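Local coordinates for protein NUDIX hydrolase (Alicyclobacillus acidocaldarius subsp. acidocaldarius, PDB 3QSJ) that probably hydrolyses phosphorus-containing anhydrides with the help of a divalent metal ion, as a member of the Nudix hydrolase family, at residues D69-L75 against T154-L158; L90-D95 against L129-L135; A182-L186 against L204-V208. One frame throughout, in Å; residues are numbered along the deposited sequence. Where two conformers were deposited one is given.

Interaction 1: residues D69-L75 against T154-L158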
loop_
_atom_site.group_PDB
_atom_site.type_symbol
_atom_site.label_atom_id
_atom_site.label_comp_id
_atom_site.label_asym_id
_atom_site.label_seq_id
_atom_site.Cartn_x
_atom_site.Cartn_y
_atom_site.Cartn_z
ATOM N N ASP A 69 -7.174 16.330 -0.188
ATOM C CA ASP A 69 -6.909 16.889 -1.513
ATOM C C ASP A 69 -7.666 16.184 -2.628
ATOM O O ASP A 69 -8.062 15.023 -2.478
ATOM C CB ASP A 69 -5.384 16.803 -1.749
ATOM C CG ASP A 69 -4.540 17.644 -0.820
ATOM O OD1 ASP A 69 -4.723 18.869 -0.800
ATOM O OD2 ASP A 69 -3.663 17.093 -0.163
ATOM N N ASP A 70 -7.870 16.890 -3.767
ATOM C CA ASP A 70 -8.665 16.303 -4.846
ATOM C C ASP A 70 -8.090 15.067 -5.447
ATOM O O ASP A 70 -8.843 14.252 -6.011
ATOM C CB ASP A 70 -9.018 17.333 -5.918
ATOM C CG ASP A 70 -9.961 18.437 -5.403
ATOM O OD1 ASP A 70 -10.783 18.150 -4.488
ATOM O OD2 ASP A 70 -9.886 19.561 -5.922
ATOM N N ASP A 71 -6.750 14.890 -5.306
ATOM C CA ASP A 71 -6.094 13.693 -5.834
ATOM C C ASP A 71 -6.021 12.505 -4.843
ATOM O O ASP A 71 -5.562 11.443 -5.215
ATOM C CB ASP A 71 -4.710 14.066 -6.383
ATOM C CG ASP A 71 -3.752 14.641 -5.353
ATOM O OD1 ASP A 71 -4.220 15.028 -4.244
ATOM O OD2 ASP A 71 -2.521 14.642 -5.624
ATOM N N ASP A 72 -6.546 12.655 -3.621
ATOM C CA ASP A 72 -6.530 11.550 -2.643
ATOM C C ASP A 72 -7.275 10.318 -3.141
ATOM O O ASP A 72 -6.744 9.217 -3.017
ATOM C CB ASP A 72 -7.028 12.011 -1.257
ATOM C CG ASP A 72 -5.910 12.651 -0.464
ATOM O OD1 ASP A 72 -4.717 12.186 -0.599
ATOM O OD2 ASP A 72 -6.198 13.613 0.299
ATOM N N PRO A 73 -8.463 10.443 -3.786
ATOM C CA PRO A 73 -9.148 9.214 -4.276
ATOM C C PRO A 73 -8.301 8.515 -5.321
ATOM O O PRO A 73 -8.156 7.309 -5.224
ATOM C CB PRO A 73 -10.454 9.743 -4.903
ATOM C CG PRO A 73 -10.769 10.996 -4.030
ATOM C CD PRO A 73 -9.357 11.634 -3.883
ATOM N N ALA A 74 -7.742 9.239 -6.299
ATOM C CA ALA A 74 -6.903 8.570 -7.318
ATOM C C ALA A 74 -5.696 7.914 -6.669
ATOM O O ALA A 74 -5.354 6.799 -7.040
ATOM C CB ALA A 74 -6.416 9.560 -8.377
ATOM N N LEU A 75 -5.014 8.603 -5.739
ATOM C CA LEU A 75 -3.810 8.013 -5.094
ATOM C C LEU A 75 -4.157 6.798 -4.206
ATOM O O LEU A 75 -3.362 5.856 -4.122
ATOM C CB LEU A 75 -3.013 9.128 -4.348
ATOM C CG LEU A 75 -2.302 10.008 -5.397
ATOM C CD1 LEU A 75 -1.756 11.257 -4.795
ATOM C CD2 LEU A 75 -1.133 9.243 -6.045
ATOM N N THR A 154 4.887 10.965 -2.202
ATOM C CA THR A 154 4.144 9.733 -1.909
ATOM C C THR A 154 3.034 9.916 -0.901
ATOM O O THR A 154 3.271 10.488 0.173
ATOM C CB THR A 154 5.132 8.695 -1.382
ATOM O OG1 THR A 154 6.195 8.527 -2.353
ATOM C CG2 THR A 154 4.419 7.304 -1.112
ATOM N N ARG A 155 1.837 9.436 -1.249
ATOM C CA ARG A 155 0.644 9.519 -0.407
ATOM C C ARG A 155 0.533 8.188 0.315
ATOM O O ARG A 155 0.533 7.159 -0.333
ATOM C CB ARG A 155 -0.606 9.765 -1.258
ATOM C CG ARG A 155 -1.716 10.570 -0.526
ATOM C CD ARG A 155 -1.355 12.049 -0.216
ATOM N NE ARG A 155 -0.834 12.753 -1.380
ATOM C CZ ARG A 155 -1.555 13.521 -2.219
ATOM N NH1 ARG A 155 -2.869 13.677 -2.034
ATOM N NH2 ARG A 155 -0.981 14.091 -3.261
ATOM N N PHE A 156 0.413 8.195 1.639
ATOM C CA PHE A 156 0.330 6.958 2.422
ATOM C C PHE A 156 -1.150 6.760 2.916
ATOM O O PHE A 156 -1.772 7.657 3.474
ATOM C CB PHE A 156 1.226 7.087 3.700
ATOM C CG PHE A 156 2.690 6.894 3.371
ATOM C CD1 PHE A 156 3.313 5.686 3.634
ATOM C CD2 PHE A 156 3.395 7.870 2.671
ATOM C CE1 PHE A 156 4.668 5.460 3.255
ATOM C CE2 PHE A 156 4.753 7.641 2.285
ATOM C CZ PHE A 156 5.354 6.440 2.568
ATOM N N PHE A 157 -1.646 5.548 2.756
ATOM C CA PHE A 157 -2.974 5.156 3.174
ATOM C C PHE A 157 -2.841 3.959 4.079
ATOM O O PHE A 157 -1.947 3.083 3.890
ATOM C CB PHE A 157 -3.861 4.792 1.943
ATOM C CG PHE A 157 -4.141 6.021 1.127
ATOM C CD1 PHE A 157 -5.189 6.880 1.472
ATOM C CD2 PHE A 157 -3.368 6.318 0.015
ATOM C CE1 PHE A 157 -5.453 8.019 0.696
ATOM C CE2 PHE A 157 -3.618 7.474 -0.740
ATOM C CZ PHE A 157 -4.583 8.373 -0.315
ATOM N N LEU A 158 -3.785 3.874 4.991
ATOM C CA LEU A 158 -3.865 2.746 5.921
ATOM C C LEU A 158 -5.200 1.991 5.693
ATOM O O LEU A 158 -6.224 2.639 5.466
ATOM C CB LEU A 158 -3.870 3.340 7.360
ATOM C CG LEU A 158 -3.936 2.326 8.494
ATOM C CD1 LEU A 158 -2.521 1.684 8.692
ATOM C CD2 LEU A 158 -4.279 3.039 9.834
#
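Arg155 reaches from strand 151-160 of the Nudix fold to a cluster of acids at the start of helix 72-87, which carries the calcium ligands Glu82 and Glu86, and builds a salt-bridge network there. Its guanidinium grips Asp71 end-on: NH1 binds Asp71 OD1 at 2.9 Å with a nearly straight bond (164°), and NH2 binds Asp71 OD2, also at 2.9 Å. NH1 makes a second bond, to Asp72 OD1 at 2.8 Å, met from above the carboxylate plane. Asp69 adds only a long ion pair without a hydrogen bond, its OD2 standing 4.0 Å from Arg155 NH1 and well out of the guanidinium plane. Two bends in the arginine chain, chi2 67° and chi3 50°, fold the head back so that one face lies against Leu75, whose CD1 is 3.3 Å from Arg155 NH2. Arg138 pairs with both Asp69 and Asp72, so a leucine in place of Arg155 would probably leave mainly Asp71 and OD1 of Asp72 without their shared positive charge. One layer out, a type I turn from Asp69 to Asp72 gathers the acids, and Asp72 OD2 accepts Asp69 N at 2.9 Å and Glu68 N. Next to the charged group, Phe157 offers the helix an apolar surface, its CE2 4.0 Å from Leu75 CB. The ring also reaches the helix backbone, Phe157 CZ lying 3.6 Å from Asp72 O.

Interaction 2: residues L90-D95 against L129-L135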
loop_
_atom_site.group_PDB
_atom_site.type_symbol
_atom_site.label_atom_id
_atom_site.label_comp_id
_atom_site.label_asym_id
_atom_site.label_seq_id
_atom_site.Cartn_x
_atom_site.Cartn_y
_atom_site.Cartn_z
ATOM N N LEU A 90 -6.733 -8.076 -3.698
ATOM C CA LEU A 90 -7.421 -6.814 -3.992
ATOM C C LEU A 90 -8.169 -6.485 -2.784
ATOM O O LEU A 90 -9.109 -7.221 -2.406
ATOM C CB LEU A 90 -8.436 -6.914 -5.147
ATOM C CG LEU A 90 -7.937 -6.610 -6.522
ATOM C CD1 LEU A 90 -8.946 -7.057 -7.590
ATOM C CD2 LEU A 90 -7.575 -5.136 -6.679
ATOM N N LEU A 91 -7.779 -5.394 -2.142
ATOM C CA LEU A 91 -8.411 -4.915 -0.923
ATOM C C LEU A 91 -9.521 -3.954 -1.233
ATOM O O LEU A 91 -9.483 -3.253 -2.258
ATOM C CB LEU A 91 -7.395 -4.176 -0.039
ATOM C CG LEU A 91 -6.493 -5.076 0.817
ATOM C CD1 LEU A 91 -5.685 -5.956 -0.010
ATOM C CD2 LEU A 91 -5.598 -4.282 1.597
ATOM N N ALA A 92 -10.496 -3.884 -0.297
ATOM C CA ALA A 92 -11.589 -2.873 -0.359
ATOM C C ALA A 92 -12.371 -2.878 -1.670
ATOM O O ALA A 92 -12.842 -1.840 -2.101
ATOM C CB ALA A 92 -11.005 -1.461 -0.113
ATOM N N VAL A 93 -12.619 -4.042 -2.210
ATOM C CA VAL A 93 -13.445 -4.154 -3.436
ATOM C C VAL A 93 -14.872 -4.550 -3.031
ATOM O O VAL A 93 -15.062 -5.400 -2.116
ATOM C CB VAL A 93 -12.801 -5.138 -4.446
ATOM C CG1 VAL A 93 -13.743 -5.487 -5.623
ATOM C CG2 VAL A 93 -11.486 -4.548 -4.989
ATOM N N ARG A 94 -15.877 -3.989 -3.761
ATOM C CA ARG A 94 -17.271 -4.387 -3.525
ATOM C C ARG A 94 -18.082 -4.186 -4.803
ATOM O O ARG A 94 -17.624 -3.510 -5.729
ATOM C CB ARG A 94 -17.863 -3.483 -2.415
ATOM C CG ARG A 94 -17.664 -1.996 -2.683
ATOM C CD ARG A 94 -18.597 -1.188 -1.793
ATOM N NE ARG A 94 -19.907 -1.129 -2.427
ATOM C CZ ARG A 94 -20.877 -0.331 -2.014
ATOM N NH1 ARG A 94 -20.671 0.504 -0.995
ATOM N NH2 ARG A 94 -22.046 -0.323 -2.642
ATOM N N ASP A 95 -19.331 -4.670 -4.813
ATOM C CA ASP A 95 -20.204 -4.399 -5.969
ATOM C C ASP A 95 -21.260 -3.347 -5.546
ATOM O O ASP A 95 -21.237 -2.848 -4.416
ATOM C CB ASP A 95 -20.867 -5.682 -6.465
ATOM C CG ASP A 95 -21.748 -6.408 -5.476
ATOM O OD1 ASP A 95 -22.131 -5.792 -4.446
ATOM O OD2 ASP A 95 -22.112 -7.565 -5.757
ATOM N N LEU A 129 -17.405 -4.026 -10.544
ATOM C CA LEU A 129 -16.841 -3.807 -9.204
ATOM C C LEU A 129 -16.072 -2.489 -9.083
ATOM O O LEU A 129 -15.579 -1.964 -10.094
ATOM C CB LEU A 129 -15.881 -4.983 -8.889
ATOM C CG LEU A 129 -16.503 -6.375 -8.829
ATOM C CD1 LEU A 129 -15.448 -7.387 -8.543
ATOM C CD2 LEU A 129 -17.652 -6.426 -7.862
ATOM N N ALA A 130 -15.851 -2.014 -7.828
ATOM C CA ALA A 130 -14.998 -0.849 -7.657
ATOM C C ALA A 130 -14.521 -0.847 -6.251
ATOM O O ALA A 130 -15.010 -1.662 -5.423
ATOM C CB ALA A 130 -15.767 0.460 -7.998
ATOM N N PHE A 131 -13.581 0.064 -5.967
ATOM C CA PHE A 131 -13.014 0.141 -4.610
ATOM C C PHE A 131 -13.916 0.921 -3.672
ATOM O O PHE A 131 -14.495 1.939 -4.080
ATOM C CB PHE A 131 -11.680 0.844 -4.656
ATOM C CG PHE A 131 -10.629 -0.015 -5.332
ATOM C CD1 PHE A 131 -10.204 -1.211 -4.745
ATOM C CD2 PHE A 131 -10.119 0.339 -6.584
ATOM C CE1 PHE A 131 -9.178 -1.970 -5.303
ATOM C CE2 PHE A 131 -9.111 -0.434 -7.182
ATOM C CZ PHE A 131 -8.636 -1.583 -6.536
ATOM N N ASP A 132 -13.959 0.496 -2.403
ATOM C CA ASP A 132 -14.678 1.272 -1.376
ATOM C C ASP A 132 -13.529 2.065 -0.712
ATOM O O ASP A 132 -12.813 1.556 0.186
ATOM C CB ASP A 132 -15.362 0.314 -0.363
ATOM C CG ASP A 132 -16.018 1.108 0.775
ATOM O OD1 ASP A 132 -15.929 2.379 0.754
ATOM O OD2 ASP A 132 -16.629 0.460 1.684
ATOM N N LEU A 133 -13.362 3.311 -1.139
ATOM C CA LEU A 133 -12.288 4.163 -0.590
ATOM C C LEU A 133 -12.503 4.560 0.891
ATOM O O LEU A 133 -11.540 4.930 1.566
ATOM C CB LEU A 133 -12.153 5.409 -1.464
ATOM C CG LEU A 133 -11.752 5.070 -2.915
ATOM C CD1 LEU A 133 -11.637 6.355 -3.781
ATOM C CD2 LEU A 133 -10.470 4.160 -2.970
ATOM N N GLY A 134 -13.719 4.363 1.385
ATOM C CA GLY A 134 -14.070 4.616 2.771
ATOM C C GLY A 134 -13.304 3.689 3.725
ATOM O O GLY A 134 -13.241 3.938 4.941
ATOM N N LEU A 135 -12.786 2.583 3.195
ATOM C CA LEU A 135 -11.990 1.586 3.970
ATOM C C LEU A 135 -10.513 2.015 4.088
ATOM O O LEU A 135 -9.765 1.365 4.808
ATOM C CB LEU A 135 -12.106 0.214 3.328
ATOM C CG LEU A 135 -13.478 -0.433 3.482
ATOM C CD1 LEU A 135 -13.497 -1.774 2.703
ATOM C CD2 LEU A 135 -13.804 -0.690 4.957
#
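Ala92 and Asp132 flank a two-stranded antiparallel sheet (93-94 with 130-131), separate from the main sheet of the Nudix fold, and are joined by the bond from Asp132 N to Ala92 O at 2.6 Å. The hydrogen-bonded pair Arg94 and Ala130 satisfies both its backbones: Arg94 N gives to Ala130 O at 3.0 Å, and Ala130 N returns a bond to Arg94 O at 3.1 Å. Val93 and Phe131, the non-hydrogen-bonded pair, find backbone partners outside it, in Met101 and Phe61. Ala92 adopts a left-handed helical backbone conformation (phi 55°), less favourable than for glycine, but its small methyl is tolerated. That methyl packs on Leu135 CD1. A bend at chi3 (-83°) turns the Arg94 guanidinium back so that NE and NH2 both bind Asp95 O; the same arginine makes a cation-pi contact with Phe61. Asp132 OD1 accepts Gly134 N at 3.0 Å in an Asx turn leading into the 3-10 segment 133-135, while Asp95 OD1 takes Thr99 N. On the buried face the Phe131 ring packs on Leu80 of helix 72-87. Leu91 O meets this ring at its edge, in plane, 3.3 Å from Phe131 CD1, while Val93 CG2 lies 3.5 Å from Phe131 CE1.

Interaction 3: residues A182-L186 against L204-V208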
loop_
_atom_site.group_PDB
_atom_site.type_symbol
_atom_site.label_atom_id
_atom_site.label_comp_id
_atom_site.label_asym_id
_atom_site.label_seq_id
_atom_site.Cartn_x
_atom_site.Cartn_y
_atom_site.Cartn_z
ATOM N N ALA A 182 4.922 -4.842 13.794
ATOM C CA ALA A 182 5.603 -3.559 13.454
ATOM C C ALA A 182 6.840 -3.313 14.347
ATOM O O ALA A 182 7.858 -2.825 13.858
ATOM C CB ALA A 182 4.609 -2.400 13.557
ATOM N N ARG A 183 6.776 -3.723 15.638
ATOM C CA ARG A 183 7.907 -3.617 16.596
ATOM C C ARG A 183 9.165 -4.386 16.113
ATOM O O ARG A 183 10.293 -3.848 16.182
ATOM C CB ARG A 183 7.444 -4.134 17.970
ATOM C CG ARG A 183 8.270 -3.638 19.148
ATOM C CD ARG A 183 7.701 -4.154 20.465
ATOM N NE ARG A 183 6.326 -3.696 20.704
ATOM C CZ ARG A 183 6.004 -2.613 21.406
ATOM N NH1 ARG A 183 4.732 -2.277 21.571
ATOM N NH2 ARG A 183 6.956 -1.853 21.947
ATOM N N ASP A 184 8.969 -5.654 15.667
ATOM C CA ASP A 184 10.006 -6.572 15.154
ATOM C C ASP A 184 10.762 -5.894 14.013
ATOM O O ASP A 184 11.985 -5.794 14.040
ATOM C CB ASP A 184 9.366 -7.869 14.577
ATOM C CG ASP A 184 9.155 -9.068 15.495
ATOM O OD1 ASP A 184 9.044 -8.865 16.723
ATOM O OD2 ASP A 184 9.011 -10.211 14.961
HETATM N N MSE A 185 10.011 -5.417 13.011
HETATM C CA MSE A 185 10.552 -4.793 11.815
HETATM C C MSE A 185 11.284 -3.496 12.135
HETATM O O MSE A 185 12.399 -3.275 11.660
HETATM C CB MSE A 185 9.434 -4.529 10.816
HETATM C CG MSE A 185 9.968 -4.134 9.472
HETATM SE SE MSE A 185 11.370 -5.318 8.840
HETATM C CE MSE A 185 10.396 -6.789 8.441
ATOM N N LEU A 186 10.702 -2.694 13.000
ATOM C CA LEU A 186 11.314 -1.440 13.445
ATOM C C LEU A 186 12.700 -1.674 14.051
ATOM O O LEU A 186 13.649 -0.993 13.676
ATOM C CB LEU A 186 10.405 -0.702 14.469
ATOM C CG LEU A 186 10.908 0.693 14.919
ATOM C CD1 LEU A 186 11.207 1.620 13.715
ATOM C CD2 LEU A 186 9.953 1.339 15.861
ATOM N N LEU A 204 6.098 2.674 10.956
ATOM C CA LEU A 204 6.297 1.602 11.945
ATOM C C LEU A 204 6.272 2.104 13.376
ATOM O O LEU A 204 5.602 1.505 14.216
ATOM C CB LEU A 204 7.563 0.823 11.656
ATOM C CG LEU A 204 7.608 0.141 10.296
ATOM C CD1 LEU A 204 9.043 -0.251 10.000
ATOM C CD2 LEU A 204 6.637 -1.100 10.218
ATOM N N LYS A 205 6.912 3.248 13.648
ATOM C CA LYS A 205 6.890 3.834 14.994
ATOM C C LYS A 205 5.453 4.225 15.380
ATOM O O LYS A 205 5.063 4.026 16.547
ATOM C CB LYS A 205 7.772 5.093 15.086
ATOM C CG LYS A 205 9.254 4.860 14.967
ATOM C CD LYS A 205 9.990 6.216 15.048
ATOM C CE LYS A 205 11.484 6.062 14.923
ATOM N NZ LYS A 205 12.126 7.303 14.423
ATOM N N ALA A 206 4.656 4.756 14.402
ATOM C CA ALA A 206 3.255 5.172 14.660
ATOM C C ALA A 206 2.447 3.948 15.017
ATOM O O ALA A 206 1.675 3.979 15.957
ATOM C CB ALA A 206 2.643 5.861 13.432
ATOM N N LEU A 207 2.623 2.854 14.270
ATOM C CA LEU A 207 1.930 1.581 14.549
ATOM C C LEU A 207 2.325 0.988 15.925
ATOM O O LEU A 207 1.463 0.497 16.666
ATOM C CB LEU A 207 2.286 0.586 13.448
ATOM C CG LEU A 207 1.672 0.871 12.060
ATOM C CD1 LEU A 207 2.108 -0.215 11.067
ATOM C CD2 LEU A 207 0.143 0.984 12.141
ATOM N N VAL A 208 3.609 1.084 16.299
ATOM C CA VAL A 208 4.053 0.565 17.612
ATOM C C VAL A 208 3.391 1.322 18.772
ATOM O O VAL A 208 3.058 0.696 19.794
ATOM C CB VAL A 208 5.606 0.540 17.690
ATOM C CG1 VAL A 208 6.132 0.259 19.114
ATOM C CG2 VAL A 208 6.171 -0.482 16.697
#
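Ala182 faces Leu204, Leu207 and Val208 where helix 182-190 packs on helix 198-209, a roughly antiparallel pair of helices at the C-terminal side of the Nudix fold. The short segments approach to 8.9 Å between axes, with a crossing angle of -141°, and the small methyl of Ala182 lets the backbones come near here. Purely apolar contacts make the centre: Ala182 CB meets Leu207 CB at 3.8 Å and Val208 CG2 at 4.0 Å, while CG of the selenomethionine Met185 touches Leu204 CD1 at 4.0 Å. On the sheet side, Leu204 and Leu207 also rest on Val26 of strand 24-31, so the pair is seated on the main sheet. A second group involves charged residues. Leu186 CD2 packs against Lys205 CG at 3.7 Å, and the extended lysine chain leaves its amine beyond the apolar contact. Val208 divides its branches: CG2 reaches the backbone at Arg183 N (3.5 Å), whereas CG1 sits over one face of the guanidinium, 3.6 Å from Arg183 NH2, a place made possible by the bend of that arginine at chi3 (-61°). No hydrogen bond crosses between the two segments, so the contact probably depends on burying aliphatic carbon, and not on directional bonds.

Interactions 1 and 2 are neighbours: both involve the region around helix 72-87, interaction 2 is nested in the chain loop that interaction 1 closes, and they touch where Pro73 CB packs on Leu133 CD1. Interaction 3 follows later in the chain; its centre lies about 27 Å from that of interaction 2, across the chain's centre. Chemistry follows place. Interaction 1, mostly buried and closest to the chain's centre, joins the start of helix 72-87 and the turn before it to the main sheet through ion pairs backed by apolar packing. Interaction 2, partly buried, relies on backbone hydrogen bonds with an apolar inner face. Interaction 3, buried centrally with exposed charged margins, joins two helices by aliphatic packing, away from the calcium site.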